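PDB 1W23: phosphoserine aminotransferase from Bacillus alcalophilus, which catalyses the reversible, pyridoxal-phosphate-dependent transamination between phosphoserine and 3-phosphohydroxypyruvate in serine biosynthesis, and also acts on phosphohydroxythreonine. Local coordinates for residues F5-G10 with N339-D344; N28-Q33 with Y46-E51; Q54-E59 with W253-G258; A171-D176 with R180-N185. All coordinates share one frame; numbering follows the deposited sequence.

Contact 1 (F5-G10 with N339-D344); sequences FNFNAG and NAVPID. With MG (magnesium ion), chain E.
V341 points its side chain at the 5-10 segment and touches it with both methyls. CG2 rests 3.7 Å from the backbone O of N6, while CG1 comes obliquely to the F7 ring, 4.3 Å from F7 CE2. The split follows from the torsion: CG1 stands anti to the backbone N (chi1 173°), so CG2 takes the place beside that N and turns to the N6 carbonyl. No hydrogen bond joins the segments: one methyl packs on the F7 ring, the other lies against a carbonyl oxygen.

Behind it, N6 shapes its own segment with an Asx turn. Its OD1 accepts the backbone N-H of N8 at 3.0 Å, with an N-H...O angle of 160°, the donor tilted from the carbonyl plane. The side-chain nitrogen of N6 makes a weak bond to the backbone O of E38 of the second subunit, which also takes a firmer one from N8 ND2. F7 is backed by A345 and L349 of helix 343-359, and its backbone pairs with V322.

Past V341 the chain passes through P342, the N-cap residue, into that helix. In its first turn D344 binds a magnesium ion through OD2 at 2.1 Å. Its other oxygen, OD1, accepts from water 1 at 2.7 Å, and that water is itself a magnesium ligand, which probably holds the carboxylate in its rotation.

The chemistry divides accordingly: a non-directional valine contact brings the N-terminal strand to the start of the C-terminal helix, and the directional bonds lie within 5-10, at the magnesium ion and across the dimer interface.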
# COMPACT_ATOMS: atom_id res chain seq x y z
N PHE A 5 -6.55 -23.70 -12.13
CA PHE A 5 -7.65 -23.46 -11.18
C PHE A 5 -7.05 -22.71 -9.99
O PHE A 5 -6.23 -23.26 -9.26
CB PHE A 5 -8.28 -24.77 -10.75
CG PHE A 5 -8.68 -25.65 -11.91
CD1 PHE A 5 -7.94 -26.78 -12.25
CD2 PHE A 5 -9.79 -25.32 -12.67
CE1 PHE A 5 -8.26 -27.59 -13.30
CE2 PHE A 5 -10.14 -26.14 -13.74
CZ PHE A 5 -9.37 -27.25 -14.03
N ASN A 6 -7.46 -21.47 -9.79
CA ASN A 6 -6.83 -20.58 -8.81
C ASN A 6 -7.57 -20.57 -7.47
O ASN A 6 -8.54 -19.84 -7.27
CB ASN A 6 -6.73 -19.17 -9.36
CG ASN A 6 -5.95 -18.25 -8.43
OD1 ASN A 6 -5.50 -18.69 -7.38
ND2 ASN A 6 -5.83 -16.98 -8.85
N PHE A 7 -7.08 -21.39 -6.55
CA PHE A 7 -7.56 -21.49 -5.17
C PHE A 7 -6.63 -20.78 -4.19
O PHE A 7 -6.63 -21.08 -2.99
CB PHE A 7 -7.74 -22.96 -4.78
CG PHE A 7 -8.91 -23.64 -5.44
CD1 PHE A 7 -8.78 -24.36 -6.61
CD2 PHE A 7 -10.19 -23.55 -4.90
CE1 PHE A 7 -9.86 -24.99 -7.19
CE2 PHE A 7 -11.27 -24.20 -5.48
CZ PHE A 7 -11.10 -24.91 -6.64
N ASN A 8 -5.89 -19.78 -4.65
CA ASN A 8 -5.01 -19.03 -3.77
C ASN A 8 -5.77 -18.35 -2.64
O ASN A 8 -6.89 -17.83 -2.80
CB ASN A 8 -4.24 -17.96 -4.58
CG ASN A 8 -3.01 -18.50 -5.24
OD1 ASN A 8 -2.39 -19.45 -4.75
ND2 ASN A 8 -2.60 -17.89 -6.34
N ALA A 9 -5.12 -18.33 -1.46
CA ALA A 9 -5.72 -17.85 -0.22
C ALA A 9 -5.59 -16.35 0.02
O ALA A 9 -6.18 -15.86 0.96
CB ALA A 9 -5.13 -18.61 0.97
N GLY A 10 -4.79 -15.65 -0.77
CA GLY A 10 -4.62 -14.23 -0.55
C GLY A 10 -3.23 -13.77 -0.93
O GLY A 10 -2.23 -14.29 -0.34
N ASN A 339 -15.26 -14.82 -3.55
CA ASN A 339 -16.32 -14.46 -4.50
C ASN A 339 -15.97 -14.77 -5.96
O ASN A 339 -16.83 -15.28 -6.69
CB ASN A 339 -16.54 -12.96 -4.43
CG ASN A 339 -17.29 -12.45 -3.21
OD1 ASN A 339 -17.81 -13.22 -2.41
ND2 ASN A 339 -17.37 -11.12 -3.07
N ALA A 340 -14.76 -14.44 -6.39
CA ALA A 340 -14.42 -14.53 -7.82
C ALA A 340 -13.97 -15.91 -8.27
O ALA A 340 -13.78 -16.10 -9.48
CB ALA A 340 -13.39 -13.50 -8.18
N VAL A 341 -13.81 -16.87 -7.39
CA VAL A 341 -13.44 -18.21 -7.84
C VAL A 341 -14.61 -18.79 -8.61
O VAL A 341 -15.73 -18.86 -8.08
CB VAL A 341 -13.01 -19.09 -6.65
CG1 VAL A 341 -12.80 -20.52 -7.10
CG2 VAL A 341 -11.78 -18.52 -5.96
N PRO A 342 -14.44 -19.21 -9.87
CA PRO A 342 -15.59 -19.68 -10.67
C PRO A 342 -16.08 -21.03 -10.20
O PRO A 342 -15.32 -21.88 -9.73
CB PRO A 342 -15.04 -19.72 -12.09
CG PRO A 342 -13.61 -20.05 -11.87
CD PRO A 342 -13.17 -19.23 -10.66
N ILE A 343 -17.38 -21.26 -10.42
CA ILE A 343 -17.96 -22.54 -10.01
C ILE A 343 -17.30 -23.68 -10.77
O ILE A 343 -17.13 -24.79 -10.16
CB ILE A 343 -19.48 -22.54 -10.10
CG1 ILE A 343 -20.06 -23.76 -9.36
CG2 ILE A 343 -20.01 -22.55 -11.52
CD1 ILE A 343 -21.51 -23.54 -9.03
N ASP A 344 -16.87 -23.55 -12.02
CA ASP A 344 -16.22 -24.68 -12.69
C ASP A 344 -14.88 -25.07 -12.05
O ASP A 344 -14.51 -26.23 -12.21
CB ASP A 344 -16.12 -24.49 -14.19
CG ASP A 344 -15.32 -23.36 -14.73
OD1 ASP A 344 -14.74 -22.58 -13.93
OD2 ASP A 344 -15.29 -23.21 -15.99
MG MG E . -14.96 -21.61 -17.25
O HOH W 1 -14.30 -20.50 -15.54
O HOH W 2 -13.11 -22.19 -17.62

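Contact 2 (N28-Q33 with Y46-E51); sequences NFNDTQ and YEEVHE
The ring of F29 meets V49 at its far end: V49 CG2 approaches CZ obliquely, at 3.6 Å, and CE2 lies a little farther off. Over one face of the same ring sits CB of the next residue, N30, displaced toward the rim, and the ring of Y245 meets F29 with its plane nearly perpendicular. F29 CG is anti to the backbone N (chi1 180°), which carries the ring toward the helix. On the helix's other side, the H50 ring, in one of two modelled conformers, has the Y46 hydroxyl at its edge, with ND1 donating to OH in the ring plane.

The polar half of the contact works through solvent. N30 OD1 and E48 OE1 stay 4.0 Å apart and are not bonded; their amide and carboxylate planes are turned 57° from each other. Water 3 donates to N30 OD1 at 3.0 Å and to E48 OE2 at 2.9 Å, bridging the two. N30 OD1 is also hydrogen-bonded to the S45 hydroxyl, a direct tie to the helix one residue ahead of Y46.

A type I' turn from F29 to T32 presents these groups, with N30 and D31 both at positive phi. Its closing carbonyl, F29 O, is gripped twice by T32: by the backbone N at 2.9 Å and by OG1, in the carbonyl plane, at 2.8 Å.

The turn thus lies against the first half of helix 44-61, in the loop after helix 16-24, and V49 also packs on Y245 and R248 of helix 241-256.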
# COMPACT_ATOMS: atom_id res chain seq x y z
N ASN A 28 -4.40 4.60 -21.15
CA ASN A 28 -5.22 5.77 -21.45
C ASN A 28 -6.51 5.69 -20.66
O ASN A 28 -7.50 5.09 -21.18
CB ASN A 28 -5.45 5.86 -22.94
CG ASN A 28 -6.43 6.97 -23.32
OD1 ASN A 28 -6.67 7.90 -22.54
ND2 ASN A 28 -7.05 6.83 -24.49
N PHE A 29 -6.51 6.18 -19.45
CA PHE A 29 -7.65 6.15 -18.56
C PHE A 29 -8.53 7.37 -18.74
O PHE A 29 -8.03 8.50 -18.67
CB PHE A 29 -7.18 6.07 -17.10
CG PHE A 29 -8.34 6.03 -16.16
CD1 PHE A 29 -9.21 4.92 -16.16
CD2 PHE A 29 -8.60 7.07 -15.28
CE1 PHE A 29 -10.31 4.91 -15.33
CE2 PHE A 29 -9.70 6.97 -14.43
CZ PHE A 29 -10.54 5.90 -14.46
N ASN A 30 -9.82 7.20 -18.96
CA ASN A 30 -10.79 8.29 -19.02
C ASN A 30 -10.38 9.38 -19.99
O ASN A 30 -10.53 10.55 -19.73
CB ASN A 30 -11.02 8.90 -17.64
CG ASN A 30 -12.22 9.80 -17.48
OD1 ASN A 30 -12.20 10.84 -16.74
ND2 ASN A 30 -13.27 9.45 -18.17
N ASP A 31 -9.85 8.96 -21.14
CA ASP A 31 -9.43 9.83 -22.23
C ASP A 31 -8.34 10.82 -21.84
O ASP A 31 -8.10 11.82 -22.55
CB ASP A 31 -10.65 10.60 -22.85
CG ASP A 31 -11.66 9.63 -23.39
OD1 ASP A 31 -11.24 8.84 -24.28
OD2 ASP A 31 -12.82 9.66 -22.91
N THR A 32 -7.62 10.56 -20.74
CA THR A 32 -6.55 11.47 -20.32
C THR A 32 -5.22 11.22 -21.02
O THR A 32 -4.28 12.03 -20.89
CB THR A 32 -6.28 11.37 -18.83
OG1 THR A 32 -5.72 10.06 -18.51
CG2 THR A 32 -7.51 11.65 -17.99
N GLN A 33 -5.08 10.07 -21.70
CA GLN A 33 -3.82 9.61 -22.29
C GLN A 33 -2.76 9.32 -21.23
O GLN A 33 -1.59 9.21 -21.57
CB GLN A 33 -3.29 10.59 -23.36
CG GLN A 33 -4.28 10.80 -24.48
CD GLN A 33 -4.53 9.55 -25.32
OE1 GLN A 33 -3.76 8.57 -25.42
NE2 GLN A 33 -5.68 9.59 -25.98
N TYR A 46 -9.17 10.73 -11.01
CA TYR A 46 -8.92 9.86 -9.85
C TYR A 46 -10.00 10.11 -8.79
O TYR A 46 -10.51 9.17 -8.17
CB TYR A 46 -7.45 9.95 -9.29
CG TYR A 46 -7.48 9.01 -8.10
CD1 TYR A 46 -7.41 7.63 -8.29
CD2 TYR A 46 -7.60 9.48 -6.77
CE1 TYR A 46 -7.44 6.76 -7.19
CE2 TYR A 46 -7.65 8.61 -5.70
CZ TYR A 46 -7.57 7.25 -5.93
OH TYR A 46 -7.61 6.35 -4.86
N GLU A 47 -10.38 11.38 -8.52
CA GLU A 47 -11.39 11.66 -7.51
C GLU A 47 -12.68 10.94 -7.80
O GLU A 47 -13.37 10.47 -6.89
CB GLU A 47 -11.59 13.18 -7.35
CG GLU A 47 -10.38 13.87 -6.62
CD GLU A 47 -10.46 15.38 -6.55
OE1 GLU A 47 -9.66 15.96 -5.76
OE2 GLU A 47 -11.32 15.97 -7.29
N GLU A 48 -13.06 10.85 -9.07
CA GLU A 48 -14.25 10.11 -9.44
C GLU A 48 -14.13 8.61 -9.09
O GLU A 48 -15.12 8.03 -8.60
CB GLU A 48 -14.55 10.22 -10.96
CG GLU A 48 -15.01 11.53 -11.46
CD GLU A 48 -15.16 11.57 -13.00
OE1 GLU A 48 -14.87 10.57 -13.71
OE2 GLU A 48 -15.58 12.69 -13.47
N VAL A 49 -12.98 8.00 -9.33
CA VAL A 49 -12.78 6.60 -8.97
C VAL A 49 -12.86 6.39 -7.45
O VAL A 49 -13.52 5.46 -6.98
CB VAL A 49 -11.40 6.15 -9.49
CG1 VAL A 49 -11.03 4.78 -8.91
CG2 VAL A 49 -11.33 6.13 -11.00
N HIS A 50 -12.20 7.26 -6.69
CA HIS A 50 -12.16 7.18 -5.24
C HIS A 50 -13.57 7.23 -4.70
O HIS A 50 -13.98 6.45 -3.83
CB HIS A 50 -11.22 8.27 -4.72
CG HIS A 50 -10.68 8.26 -3.32
ND1 HIS A 50 -9.56 7.57 -2.90
CD2 HIS A 50 -11.11 8.95 -2.23
CE1 HIS A 50 -9.34 7.81 -1.62
NE2 HIS A 50 -10.27 8.65 -1.17
N GLU A 51 -14.34 8.22 -5.16
CA GLU A 51 -15.71 8.41 -4.72
C GLU A 51 -16.62 7.24 -5.15
O GLU A 51 -17.46 6.79 -4.36
CB GLU A 51 -16.25 9.71 -5.28
CG GLU A 51 -17.74 9.91 -5.36
CD GLU A 51 -18.09 11.31 -5.81
OE1 GLU A 51 -18.36 12.13 -4.91
OE2 GLU A 51 -18.09 11.63 -7.03
O HOH W 3 -14.23 12.89 -16.08

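Contact 3 (Q54-E59 with W253-G258); sequences QNLLRE and WIKDLG. With MG (magnesium ion), chain D.
K255 and E59 form a salt bridge between two helices, with K255 NZ donating to E59 OE1 at 2.8 Å. The acceptor uses its syn lone pair, on the side of the second oxygen, so E59 OE2 is also near NZ, at 3.3 Å. Both side chains are extended: K255 holds CG anti to its backbone N (chi1 177°) and stays straight to the ammonium, and the two chains cross at about a right angle. E59 is exposed and K255 partly so, which puts the pair near solvent.

Farther in, the lysine's aliphatic part does the packing. Its CD lies 3.8 Å from L56 CD2, the leucine crossing it at roughly 90°. A serine in place of K255 would probably leave the E59 carboxylate without its counter-charge and open a gap over the L56 methyl.

One residue on, D256 faces a different partner. OD1 binds a magnesium ion at 2.0 Å alongside four waters, and OD2 accepts from one of these, water 4, at 2.6 Å, which probably limits rotation of the carboxylate. The helix then stops in a Schellman motif: G258, with phi 114°, would jam any side chain against the carbonyl O of L257, while its N bonds back to K255 O.

The contact joins the later part of helix 44-61 to the C-terminal end of helix 241-256. L56 packs also on R248, L251 and D252 of that helix, and L57, on a neighbouring face of its own helix, reaches L251 together with I69 and F71 of strand 67-72.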
# COMPACT_ATOMS: atom_id res chain seq x y z
N GLN A 54 -16.16 4.19 -2.90
CA GLN A 54 -16.94 4.37 -1.67
C GLN A 54 -18.42 4.17 -1.91
O GLN A 54 -19.10 3.47 -1.12
CB GLN A 54 -16.64 5.75 -1.06
CG GLN A 54 -15.20 5.93 -0.63
CD GLN A 54 -14.89 7.22 0.08
OE1 GLN A 54 -13.94 7.97 -0.21
NE2 GLN A 54 -15.67 7.62 1.08
N ASN A 55 -18.96 4.82 -2.94
CA ASN A 55 -20.42 4.75 -3.17
C ASN A 55 -20.87 3.33 -3.50
O ASN A 55 -21.96 2.93 -3.07
CB ASN A 55 -20.78 5.74 -4.28
CG ASN A 55 -20.67 7.18 -3.76
OD1 ASN A 55 -20.58 7.47 -2.57
ND2 ASN A 55 -20.68 8.11 -4.70
N LEU A 56 -20.06 2.57 -4.22
CA LEU A 56 -20.40 1.19 -4.53
C LEU A 56 -20.39 0.37 -3.25
O LEU A 56 -21.30 -0.44 -3.02
CB LEU A 56 -19.42 0.62 -5.55
CG LEU A 56 -19.62 1.08 -6.98
CD1 LEU A 56 -18.42 0.78 -7.88
CD2 LEU A 56 -20.87 0.42 -7.55
N LEU A 57 -19.37 0.53 -2.39
CA LEU A 57 -19.39 -0.21 -1.13
C LEU A 57 -20.62 0.11 -0.27
O LEU A 57 -21.25 -0.76 0.31
CB LEU A 57 -18.12 0.12 -0.31
CG LEU A 57 -16.91 -0.73 -0.62
CD1 LEU A 57 -15.59 -0.09 -0.20
CD2 LEU A 57 -17.05 -2.09 0.07
N ARG A 58 -20.94 1.41 -0.26
CA ARG A 58 -22.08 1.88 0.52
C ARG A 58 -23.37 1.27 0.07
O ARG A 58 -24.18 0.83 0.86
CB ARG A 58 -22.12 3.39 0.42
CG ARG A 58 -23.19 4.04 1.21
CD ARG A 58 -23.00 5.56 1.34
NE ARG A 58 -21.70 5.96 1.95
CZ ARG A 58 -21.52 5.94 3.28
NH1 ARG A 58 -22.41 5.64 4.21
NH2 ARG A 58 -20.32 6.31 3.78
N GLU A 59 -23.57 1.25 -1.26
CA GLU A 59 -24.78 0.65 -1.84
C GLU A 59 -24.79 -0.85 -1.58
O GLU A 59 -25.83 -1.43 -1.21
CB GLU A 59 -24.84 0.93 -3.37
CG GLU A 59 -25.95 0.31 -4.13
CD GLU A 59 -25.92 0.55 -5.64
OE1 GLU A 59 -24.96 1.17 -6.16
OE2 GLU A 59 -26.85 -0.01 -6.22
N TRP A 253 -18.31 -5.19 -10.67
CA TRP A 253 -18.67 -6.57 -11.05
C TRP A 253 -19.60 -7.18 -10.02
O TRP A 253 -20.61 -7.82 -10.40
CB TRP A 253 -17.37 -7.38 -11.22
CG TRP A 253 -17.61 -8.83 -11.36
CD1 TRP A 253 -17.95 -9.50 -12.49
CD2 TRP A 253 -17.52 -9.81 -10.32
NE1 TRP A 253 -18.09 -10.85 -12.24
CE2 TRP A 253 -17.82 -11.07 -10.90
CE3 TRP A 253 -17.21 -9.81 -8.96
CZ2 TRP A 253 -17.83 -12.26 -10.19
CZ3 TRP A 253 -17.21 -10.98 -8.25
CH2 TRP A 253 -17.52 -12.19 -8.86
N ILE A 254 -19.35 -7.03 -8.72
CA ILE A 254 -20.27 -7.56 -7.72
C ILE A 254 -21.66 -7.01 -7.96
O ILE A 254 -22.66 -7.73 -7.89
CB ILE A 254 -19.77 -7.30 -6.28
CG1 ILE A 254 -18.41 -7.97 -6.02
CG2 ILE A 254 -20.80 -7.78 -5.27
CD1 ILE A 254 -17.80 -7.62 -4.66
N LYS A 255 -21.75 -5.69 -8.15
CA LYS A 255 -23.04 -5.05 -8.39
C LYS A 255 -23.69 -5.62 -9.64
O LYS A 255 -24.91 -5.92 -9.62
CB LYS A 255 -22.84 -3.51 -8.50
CG LYS A 255 -24.16 -2.80 -8.83
CD LYS A 255 -24.04 -1.30 -8.73
CE LYS A 255 -25.30 -0.59 -9.18
NZ LYS A 255 -25.17 0.89 -8.96
N ASP A 256 -22.96 -5.75 -10.74
CA ASP A 256 -23.52 -6.23 -12.01
C ASP A 256 -24.13 -7.60 -11.85
O ASP A 256 -25.14 -7.91 -12.49
CB ASP A 256 -22.41 -6.24 -13.06
CG ASP A 256 -22.00 -4.85 -13.56
OD1 ASP A 256 -22.69 -3.87 -13.24
OD2 ASP A 256 -20.96 -4.81 -14.26
N LEU A 257 -23.55 -8.47 -11.01
CA LEU A 257 -24.01 -9.84 -10.85
C LEU A 257 -25.16 -9.96 -9.86
O LEU A 257 -25.68 -11.06 -9.66
CB LEU A 257 -22.81 -10.75 -10.54
CG LEU A 257 -22.12 -11.22 -11.85
CD1 LEU A 257 -21.47 -10.13 -12.69
CD2 LEU A 257 -21.12 -12.29 -11.46
N GLY A 258 -25.60 -8.83 -9.24
CA GLY A 258 -26.75 -8.84 -8.37
C GLY A 258 -26.44 -8.53 -6.91
O GLY A 258 -27.29 -8.72 -6.04
MG MG D . -22.59 -1.93 -13.58
O HOH W 4 -20.80 -2.21 -14.43
O HOH W 5 -24.50 -1.76 -12.74
O HOH W 6 -22.43 0.11 -13.76
O HOH W 7 -21.69 -1.84 -11.68

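Contact 4 (A171-D176 with R180-N185); sequences ADMSSD and RPLKVN. With PLP (pyridoxal-5'-phosphate), chain J.
D176 and R180 stand at the near ends of two segments joined by a short loop, their CA atoms 8.0 Å apart. The first leaves strand 169-172 and bends back, D176 N bonding to M173 O; the second runs extended before a 3-10 turn at V184.

D176 OD2 forms a salt bridge with R180 NH2 at 3.0 Å. The groups meet obliquely, their planes 52° apart, and both have other partners: S149 and Q157 bind the carboxylate, and Y158 O takes R180 NH1. Nearby, M173 and L182 reach tip to tip, SD lying 3.7 Å from CD2 in the leucine conformer modelled here.

On the cofactor side, D172 OD2 sits 2.7 Å from PLP N1. Its OD1 is gripped twice by S174, by OG at 2.7 Å on the syn lone pair and by the backbone N at 3.1 Å in an Asx turn. A leucine at D172 would probably leave the pyridine nitrogen without its carboxylate and the S174 donors without an acceptor.

The salt bridge and M173-L182 touch tie the loop to this cofactor-binding end, where S174, itself against the ring, probably helps D172 support PLP's electron-sink role, as in related aminotransferases.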
# COMPACT_ATOMS: atom_id res chain seq x y z
N ALA A 171 -14.81 -5.94 13.90
CA ALA A 171 -14.55 -7.22 13.22
C ALA A 171 -13.50 -7.10 12.12
O ALA A 171 -13.56 -6.22 11.24
CB ALA A 171 -15.85 -7.72 12.57
N ASP A 172 -12.59 -8.06 12.15
CA ASP A 172 -11.66 -8.35 11.06
C ASP A 172 -12.41 -9.26 10.10
O ASP A 172 -12.58 -10.47 10.33
CB ASP A 172 -10.41 -9.07 11.59
CG ASP A 172 -9.44 -9.51 10.52
OD1 ASP A 172 -9.70 -9.27 9.30
OD2 ASP A 172 -8.42 -10.11 10.91
N MET A 173 -12.90 -8.65 9.01
CA MET A 173 -13.66 -9.34 7.97
C MET A 173 -12.82 -9.56 6.72
O MET A 173 -13.38 -9.71 5.61
CB MET A 173 -14.97 -8.60 7.61
CG MET A 173 -15.88 -8.44 8.87
SD MET A 173 -17.51 -7.89 8.34
CE MET A 173 -18.42 -7.98 9.89
N SER A 174 -11.51 -9.59 6.84
CA SER A 174 -10.64 -9.72 5.69
C SER A 174 -11.05 -10.81 4.72
O SER A 174 -11.05 -10.57 3.50
CB SER A 174 -9.22 -10.01 6.12
OG SER A 174 -8.63 -8.91 6.81
N SER A 175 -11.41 -12.01 5.21
CA SER A 175 -11.62 -13.12 4.30
C SER A 175 -13.09 -13.43 4.01
O SER A 175 -13.35 -14.40 3.27
CB SER A 175 -10.81 -14.33 4.73
OG SER A 175 -11.11 -14.66 6.08
N ASP A 176 -14.04 -12.60 4.45
CA ASP A 176 -15.43 -12.78 4.02
C ASP A 176 -16.19 -11.49 3.80
O ASP A 176 -17.40 -11.56 3.49
CB ASP A 176 -16.23 -13.71 4.93
CG ASP A 176 -16.61 -13.12 6.29
OD1 ASP A 176 -16.13 -11.99 6.57
OD2 ASP A 176 -17.37 -13.80 7.02
N ARG A 180 -21.72 -11.79 1.31
CA ARG A 180 -23.10 -11.97 1.76
C ARG A 180 -23.59 -10.65 2.30
O ARG A 180 -22.79 -9.76 2.61
CB ARG A 180 -23.18 -13.07 2.84
CG ARG A 180 -22.22 -12.86 3.99
CD ARG A 180 -22.19 -14.08 4.91
NE ARG A 180 -21.18 -13.81 5.97
CZ ARG A 180 -21.08 -14.53 7.09
NH1 ARG A 180 -21.86 -15.61 7.33
NH2 ARG A 180 -20.17 -14.18 8.03
N PRO A 181 -24.91 -10.50 2.48
CA PRO A 181 -25.39 -9.28 3.14
C PRO A 181 -24.88 -9.16 4.56
O PRO A 181 -24.61 -10.16 5.22
CB PRO A 181 -26.93 -9.44 3.09
CG PRO A 181 -27.16 -10.36 1.92
CD PRO A 181 -26.00 -11.37 2.06
N LEU A 182 -24.80 -7.92 5.03
CA LEU A 182 -24.33 -7.60 6.36
C LEU A 182 -25.17 -6.48 6.96
O LEU A 182 -25.37 -5.51 6.26
CB LEU A 182 -22.87 -7.18 6.17
CG LEU A 182 -22.03 -6.83 7.37
CD1 LEU A 182 -21.90 -7.96 8.34
CD2 LEU A 182 -20.60 -6.42 6.92
N LYS A 183 -25.48 -6.56 8.23
CA LYS A 183 -26.10 -5.49 9.02
C LYS A 183 -24.97 -4.68 9.66
O LYS A 183 -24.50 -5.02 10.76
CB LYS A 183 -26.99 -6.06 10.12
CG LYS A 183 -27.68 -5.10 11.08
CD LYS A 183 -28.79 -5.74 11.95
CE LYS A 183 -28.97 -5.24 13.36
NZ LYS A 183 -29.40 -6.29 14.33
N VAL A 184 -24.50 -3.66 8.92
CA VAL A 184 -23.33 -2.88 9.34
C VAL A 184 -23.57 -2.22 10.69
O VAL A 184 -22.62 -2.06 11.46
CB VAL A 184 -22.97 -1.92 8.21
CG1 VAL A 184 -21.97 -0.88 8.64
CG2 VAL A 184 -22.45 -2.68 6.99
N ASN A 185 -24.84 -1.83 10.97
CA ASN A 185 -25.07 -1.13 12.23
C ASN A 185 -24.87 -2.00 13.46
O ASN A 185 -24.93 -1.46 14.58
CB ASN A 185 -26.41 -0.44 12.17
CG ASN A 185 -27.58 -1.33 12.25
OD1 ASN A 185 -27.50 -2.51 12.54
ND2 ASN A 185 -28.67 -0.61 11.99
N1 PLP J . -6.86 -11.18 9.02
C2 PLP J . -7.38 -12.21 8.25
C2A PLP J . -8.67 -12.79 8.68
C3 PLP J . -6.69 -12.64 7.12
O3 PLP J . -7.18 -13.60 6.38
C4 PLP J . -5.43 -12.03 6.78
C4A PLP J . -4.74 -12.46 5.53
C5 PLP J . -4.95 -10.98 7.58
C6 PLP J . -5.68 -10.60 8.70
C5A PLP J . -3.64 -10.29 7.32
O4P PLP J . -3.83 -9.32 6.24
P PLP J . -2.53 -8.48 5.69
O1P PLP J . -1.57 -9.49 5.15
O2P PLP J . -1.96 -7.73 6.89
O3P PLP J . -3.18 -7.56 4.68

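Overall arrangement
Contact 1 joins residues near the chain's two ends and spans the rest; contact 2 closes before contact 3 opens, and contact 4 falls between the two segments of contact 3. Contacts 2 and 3 share helix 44-61, their centres about 18 Å apart. Contact 3 touches contact 1 where W253 packs on N339 and A340, while its centre lies about 15 Å from that of contact 4. Contact 4 alone belongs to the seven-stranded mixed sheet, at the end of strand 169-172 beside the cofactor. Contacts 1 and 2, whose centres are about 29 Å apart, both reach the second subunit, which also lends N237 and T238 to the cofactor, consistent with a dimeric active site.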